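Local coordinates for protein putative aminopeptidase (Leishmania major, PDB 5NTH) that probably removes amino acids from the N-terminal end of peptides as a manganese-dependent aminopeptidase of the M17 family, at residues K298-D303 against D388-I393; S452-Y457 against T524-T529. All blocks are in the same frame, centred on the assembly; numbering follows the deposited sequence.

Contact 1. Residues K298-D303 against D388-I393; sequences KGIVYD and DAEGRI. With MN (manganese (II) ion), chain D; MN (manganese (II) ion), chain C; BB2 (actinonin), chain E; BCT (bicarbonate ion), chain B.
The Asp303 and Asp388 carboxylates meet at one manganese ion with their planes 66° apart. The Glu390 carboxylate comes from the opposite direction to Asp303, its plane turned 51° from that of Asp303. At one edge of the Arg392 guanidinium, in its plane, lies a bicarbonate ion, whose exact place is uncertain. The carboxylate oxygens crowd together because they share metals: Asp303 OD2 is 2.7 Å from Asp388 OD1. One manganese takes Asp303 OD2 at 1.9 Å, Glu390 OE1, both OD1 and the backbone O of Asp388, and actinonin O2 and O4. The other takes Glu390 OE2 at 1.9 Å, Lys298 NZ at 2.0 Å and actinonin O2, with Asp321 completing the site. Asp303 OD2 also reaches it, by a longer bond of 2.7 Å, and so bridges the two ions. Glu390 is a second bridge, with one oxygen for each metal. Lys298 reaches its metal by an extended chain, CG anti to the backbone N (chi1 176°), and its CD passes Gly391 CA at 3.7 Å. Ile300 CG1 packs on Glu390 CG at 4.0 Å. In the second shell, Gly305 and Asn361 hold Asp303 OD1, and Lys310 pairs with Asp388 OD2. This is the two-metal centre of an M17 aminopeptidase, here blocked by actinonin. It sits where strand 291-300, between strands 349-361 and 412-417, runs up to helix 391-404, which Lys298 and Ile300 also touch.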
# COMPACT_ATOMS: atom_id res chain seq x y z
N LYS A 298 17.32 -26.37 -3.68
CA LYS A 298 17.29 -25.03 -4.23
C LYS A 298 18.55 -24.30 -3.79
O LYS A 298 18.70 -24.00 -2.60
CB LYS A 298 16.01 -24.29 -3.77
CG LYS A 298 15.88 -22.82 -4.19
CD LYS A 298 14.53 -22.24 -3.76
CE LYS A 298 14.58 -20.74 -3.47
NZ LYS A 298 13.31 -19.97 -3.63
N GLY A 299 19.44 -24.05 -4.74
CA GLY A 299 20.63 -23.23 -4.54
C GLY A 299 20.51 -21.82 -5.13
O GLY A 299 21.38 -21.37 -5.90
N ILE A 300 19.46 -21.09 -4.77
CA ILE A 300 19.34 -19.71 -5.22
C ILE A 300 20.19 -18.88 -4.27
O ILE A 300 19.81 -18.66 -3.11
CB ILE A 300 17.88 -19.25 -5.32
CG1 ILE A 300 17.17 -19.99 -6.46
CG2 ILE A 300 17.76 -17.75 -5.51
CD1 ILE A 300 17.72 -19.77 -7.86
N VAL A 301 21.35 -18.47 -4.75
CA VAL A 301 22.35 -17.81 -3.90
C VAL A 301 21.92 -16.42 -3.46
O VAL A 301 22.27 -15.95 -2.37
CB VAL A 301 23.75 -17.75 -4.54
CG1 VAL A 301 24.27 -19.17 -4.69
CG2 VAL A 301 23.76 -16.95 -5.84
N TYR A 302 21.15 -15.77 -4.33
CA TYR A 302 20.42 -14.60 -3.93
C TYR A 302 19.15 -14.47 -4.74
O TYR A 302 19.18 -14.63 -5.96
CB TYR A 302 21.29 -13.38 -4.12
CG TYR A 302 20.73 -12.19 -3.43
CD1 TYR A 302 20.60 -12.16 -2.06
CD2 TYR A 302 20.31 -11.10 -4.16
CE1 TYR A 302 20.07 -11.05 -1.41
CE2 TYR A 302 19.79 -9.99 -3.52
CZ TYR A 302 19.66 -9.97 -2.16
OH TYR A 302 19.15 -8.86 -1.54
N ASP A 303 18.05 -14.19 -4.04
CA ASP A 303 16.76 -14.00 -4.70
C ASP A 303 16.33 -12.57 -4.57
O ASP A 303 15.75 -12.17 -3.56
CB ASP A 303 15.67 -14.93 -4.11
CG ASP A 303 14.40 -14.90 -4.93
OD1 ASP A 303 14.48 -14.34 -6.04
OD2 ASP A 303 13.31 -15.44 -4.51
N ASP A 388 9.39 -14.14 -9.22
CA ASP A 388 9.83 -14.45 -7.87
C ASP A 388 9.54 -15.88 -7.38
O ASP A 388 10.05 -16.28 -6.31
CB ASP A 388 9.28 -13.43 -6.88
CG ASP A 388 10.02 -13.45 -5.58
OD1 ASP A 388 11.07 -14.17 -5.43
OD2 ASP A 388 9.51 -12.77 -4.68
N ALA A 389 8.74 -16.63 -8.15
CA ALA A 389 8.64 -18.07 -7.98
C ALA A 389 9.63 -18.76 -8.90
O ALA A 389 9.29 -19.46 -9.83
CB ALA A 389 7.23 -18.55 -8.21
N GLU A 390 10.88 -18.53 -8.58
CA GLU A 390 12.02 -19.06 -9.31
C GLU A 390 12.49 -20.44 -8.79
O GLU A 390 13.21 -21.15 -9.48
CB GLU A 390 13.15 -18.03 -9.19
CG GLU A 390 14.01 -18.08 -7.91
CD GLU A 390 13.28 -17.79 -6.58
OE1 GLU A 390 12.22 -17.11 -6.56
OE2 GLU A 390 13.79 -18.22 -5.50
N GLY A 391 12.14 -20.76 -7.55
CA GLY A 391 12.58 -22.00 -6.90
C GLY A 391 12.00 -23.23 -7.57
O GLY A 391 12.74 -24.09 -8.01
N ARG A 392 10.67 -23.29 -7.63
CA ARG A 392 9.91 -24.19 -8.50
C ARG A 392 10.61 -24.55 -9.80
O ARG A 392 10.64 -25.72 -10.18
CB ARG A 392 8.66 -23.44 -8.97
CG ARG A 392 7.50 -23.43 -8.01
CD ARG A 392 6.58 -22.29 -8.30
NE ARG A 392 6.30 -21.71 -7.00
CZ ARG A 392 5.12 -21.70 -6.37
NH1 ARG A 392 5.06 -21.16 -5.15
NH2 ARG A 392 4.00 -22.18 -6.94
N ILE A 393 11.07 -23.52 -10.51
CA ILE A 393 11.54 -23.66 -11.85
C ILE A 393 12.87 -24.34 -11.92
O ILE A 393 13.04 -25.30 -12.64
CB ILE A 393 11.65 -22.33 -12.57
CG1 ILE A 393 10.23 -21.80 -12.86
CG2 ILE A 393 12.41 -22.52 -13.87
CD1 ILE A 393 10.18 -20.40 -13.44
MN MN D . 11.56 -16.04 -5.11
MN MN C . 13.49 -17.97 -3.63
C5 BB2 E . 8.77 -16.76 -1.88
C3 BB2 E . 9.91 -16.71 -2.85
O4 BB2 E . 10.28 -15.63 -3.21
N1 BB2 E . 10.52 -17.82 -3.25
O2 BB2 E . 11.62 -17.72 -4.13
C6 BB2 E . 7.51 -16.22 -2.55
C12 BB2 E . 6.61 -15.71 -1.48
O13 BB2 E . 5.86 -16.48 -0.95
C7 BB2 E . 6.86 -17.34 -3.38
C8 BB2 E . 5.54 -16.95 -4.03
C9 BB2 E . 5.72 -15.92 -5.14
C10 BB2 E . 4.83 -14.71 -4.92
C11 BB2 E . 3.38 -15.04 -5.23
N14 BB2 E . 6.67 -14.43 -1.13
C15 BB2 E . 5.83 -13.89 -0.06
C16 BB2 E . 6.58 -12.84 0.78
C18 BB2 E . 5.71 -11.70 1.33
C17 BB2 E . 7.33 -13.53 1.94
C19 BB2 E . 4.50 -13.47 -0.64
O20 BB2 E . 3.58 -14.25 -0.47
N21 BB2 E . 4.32 -12.32 -1.32
C22 BB2 E . 3.00 -11.67 -1.36
C23 BB2 E . 5.27 -11.49 -2.08
C24 BB2 E . 4.66 -10.10 -2.20
C25 BB2 E . 3.26 -10.18 -1.62
C26 BB2 E . 2.22 -12.31 -2.52
O27 BB2 E . 1.91 -13.69 -2.26
C BCT B . 9.09 -20.51 -5.57
O1 BCT B . 10.06 -20.95 -6.19
O2 BCT B . 7.96 -21.02 -5.64
O3 BCT B . 9.28 -19.42 -4.85

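Contact 2. Residues S452-Y457 against T524-T529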
# COMPACT_ATOMS: atom_id res chain seq x y z
N SER A 452 15.46 -36.06 14.90
CA SER A 452 16.60 -35.20 14.55
C SER A 452 16.57 -33.83 15.19
O SER A 452 17.57 -33.17 15.19
CB SER A 452 16.69 -34.98 13.03
OG SER A 452 15.68 -34.12 12.56
N GLY A 453 15.41 -33.37 15.65
CA GLY A 453 15.22 -31.97 16.01
C GLY A 453 15.15 -30.96 14.86
O GLY A 453 15.19 -29.76 15.11
N ASP A 454 15.08 -31.44 13.61
CA ASP A 454 14.79 -30.62 12.42
C ASP A 454 13.32 -30.90 12.07
O ASP A 454 13.00 -31.74 11.22
CB ASP A 454 15.67 -31.03 11.23
CG ASP A 454 17.12 -30.53 11.31
OD1 ASP A 454 17.53 -29.92 12.32
OD2 ASP A 454 17.87 -30.75 10.33
N LEU A 455 12.43 -30.17 12.70
CA LEU A 455 11.02 -30.49 12.66
C LEU A 455 10.34 -30.31 11.28
O LEU A 455 10.86 -29.67 10.37
CB LEU A 455 10.28 -29.69 13.72
CG LEU A 455 10.85 -29.73 15.14
CD1 LEU A 455 10.00 -28.87 16.07
CD2 LEU A 455 10.91 -31.15 15.65
N CYS A 456 9.16 -30.90 11.19
CA CYS A 456 8.47 -31.20 9.96
C CYS A 456 7.01 -31.30 10.23
O CYS A 456 6.60 -31.71 11.31
CB CYS A 456 8.85 -32.58 9.50
SG CYS A 456 10.25 -32.58 8.46
N TYR A 457 6.22 -31.01 9.20
CA TYR A 457 4.79 -31.21 9.31
C TYR A 457 4.21 -31.31 7.94
O TYR A 457 4.59 -30.53 7.09
CB TYR A 457 4.14 -30.09 10.10
CG TYR A 457 2.80 -30.51 10.56
CD1 TYR A 457 2.65 -31.23 11.72
CD2 TYR A 457 1.67 -30.25 9.80
CE1 TYR A 457 1.39 -31.67 12.15
CE2 TYR A 457 0.41 -30.68 10.20
CZ TYR A 457 0.28 -31.39 11.37
OH TYR A 457 -0.95 -31.78 11.78
N THR A 524 20.39 -21.88 10.60
CA THR A 524 20.20 -22.94 11.58
C THR A 524 20.87 -24.25 11.23
O THR A 524 21.03 -25.10 12.09
CB THR A 524 18.72 -23.25 11.86
OG1 THR A 524 18.08 -23.72 10.67
CG2 THR A 524 18.02 -22.00 12.38
N GLY A 525 21.26 -24.43 9.97
CA GLY A 525 21.76 -25.72 9.49
C GLY A 525 20.66 -26.73 9.19
O GLY A 525 20.95 -27.89 8.84
N TYR A 526 19.40 -26.31 9.31
CA TYR A 526 18.26 -27.19 9.08
C TYR A 526 18.41 -27.98 7.80
O TYR A 526 18.75 -27.42 6.77
CB TYR A 526 16.98 -26.40 8.98
CG TYR A 526 15.76 -27.26 8.89
CD1 TYR A 526 15.48 -28.05 7.75
CD2 TYR A 526 14.86 -27.30 9.93
CE1 TYR A 526 14.34 -28.84 7.68
CE2 TYR A 526 13.72 -28.08 9.85
CZ TYR A 526 13.47 -28.84 8.72
OH TYR A 526 12.36 -29.63 8.70
N GLY A 527 18.10 -29.28 7.89
CA GLY A 527 18.07 -30.17 6.76
C GLY A 527 19.10 -31.26 6.89
O GLY A 527 18.84 -32.39 6.48
N VAL A 528 20.25 -30.93 7.44
CA VAL A 528 21.40 -31.83 7.50
C VAL A 528 21.11 -33.07 8.32
O VAL A 528 21.49 -34.18 7.95
CB VAL A 528 22.60 -31.13 8.15
CG1 VAL A 528 23.74 -32.11 8.38
CG2 VAL A 528 23.08 -29.96 7.30
N THR A 529 20.45 -32.85 9.46
CA THR A 529 20.18 -33.91 10.42
C THR A 529 18.81 -34.55 10.17
O THR A 529 18.55 -35.68 10.64
CB THR A 529 20.26 -33.38 11.87
OG1 THR A 529 21.47 -32.63 12.05
CG2 THR A 529 20.29 -34.50 12.88
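Asp454 presses its CB on one face of the Tyr526 ring and sends its carboxylate to the start of a helix. CB lies 4.0 Å from the centroid of the Tyr526 ring and 18° off the ring normal, a CH-pi contact offset toward the rim. CG stands beside the backbone N (chi1 -76°), which turns the carboxylate toward Gly527. OD2 accepts a hydrogen bond from Gly527 N at 2.9 Å, with an N-H...O angle of 161°. This N-H comes from above the carboxylate plane. Thr529 N adds a weak bond to OD2 at 3.4 Å, and Leu530 N another weak one. OD1 is held by Asn153. The acid thus gathers N-H groups at the start of helix 528-536, one bond good and two weak, where Gly527 is the N-cap residue. The helix end would be expected to stabilise its negative charge.

The hydroxyl end of the Tyr526 ring lies by the backbone of Leu455. Leu455 O is at the ring edge, in its plane, but the spacing there is doubtful, because the model sets this oxygen too close to the hydroxyl. On the other flank Ser452 CB meets Thr529 CG2 at 3.6 Å. Ser452 OG accepts from Asp454 N at 2.9 Å, which makes an ST turn.

The contact joins the end of helix 439-452 and strand 456-458, outermost in the sheet within this chain, to the beginning of the C-terminal helix 528-536. Val528 and Thr529 rest on helix 203-221. Tyr526 also touches Ala432 of strand 432-436, and Leu455 packs on Tyr465 of a third subunit.

Both contacts are buried, and both belong to the catalytic domain. Contact 2 lies nearer the centre of the chain, its centre about 7 Å from it against about 16 Å for contact 1. Their centres are about 20 Å apart and they do not touch. They share the large eight-stranded sheet: contact 1 uses the interior strand 291-300, contact 2 strand 456-458, the outermost within this chain. Each also takes in residues near the beginning of a helix. The chemistry differs. In contact 1 three acidic side chains and a lysine converge on two manganese ions without a hydrogen bond between the segments. In contact 2, away from the annotated sites, a single aspartate instead gathers backbone N-H groups and covers an aromatic face.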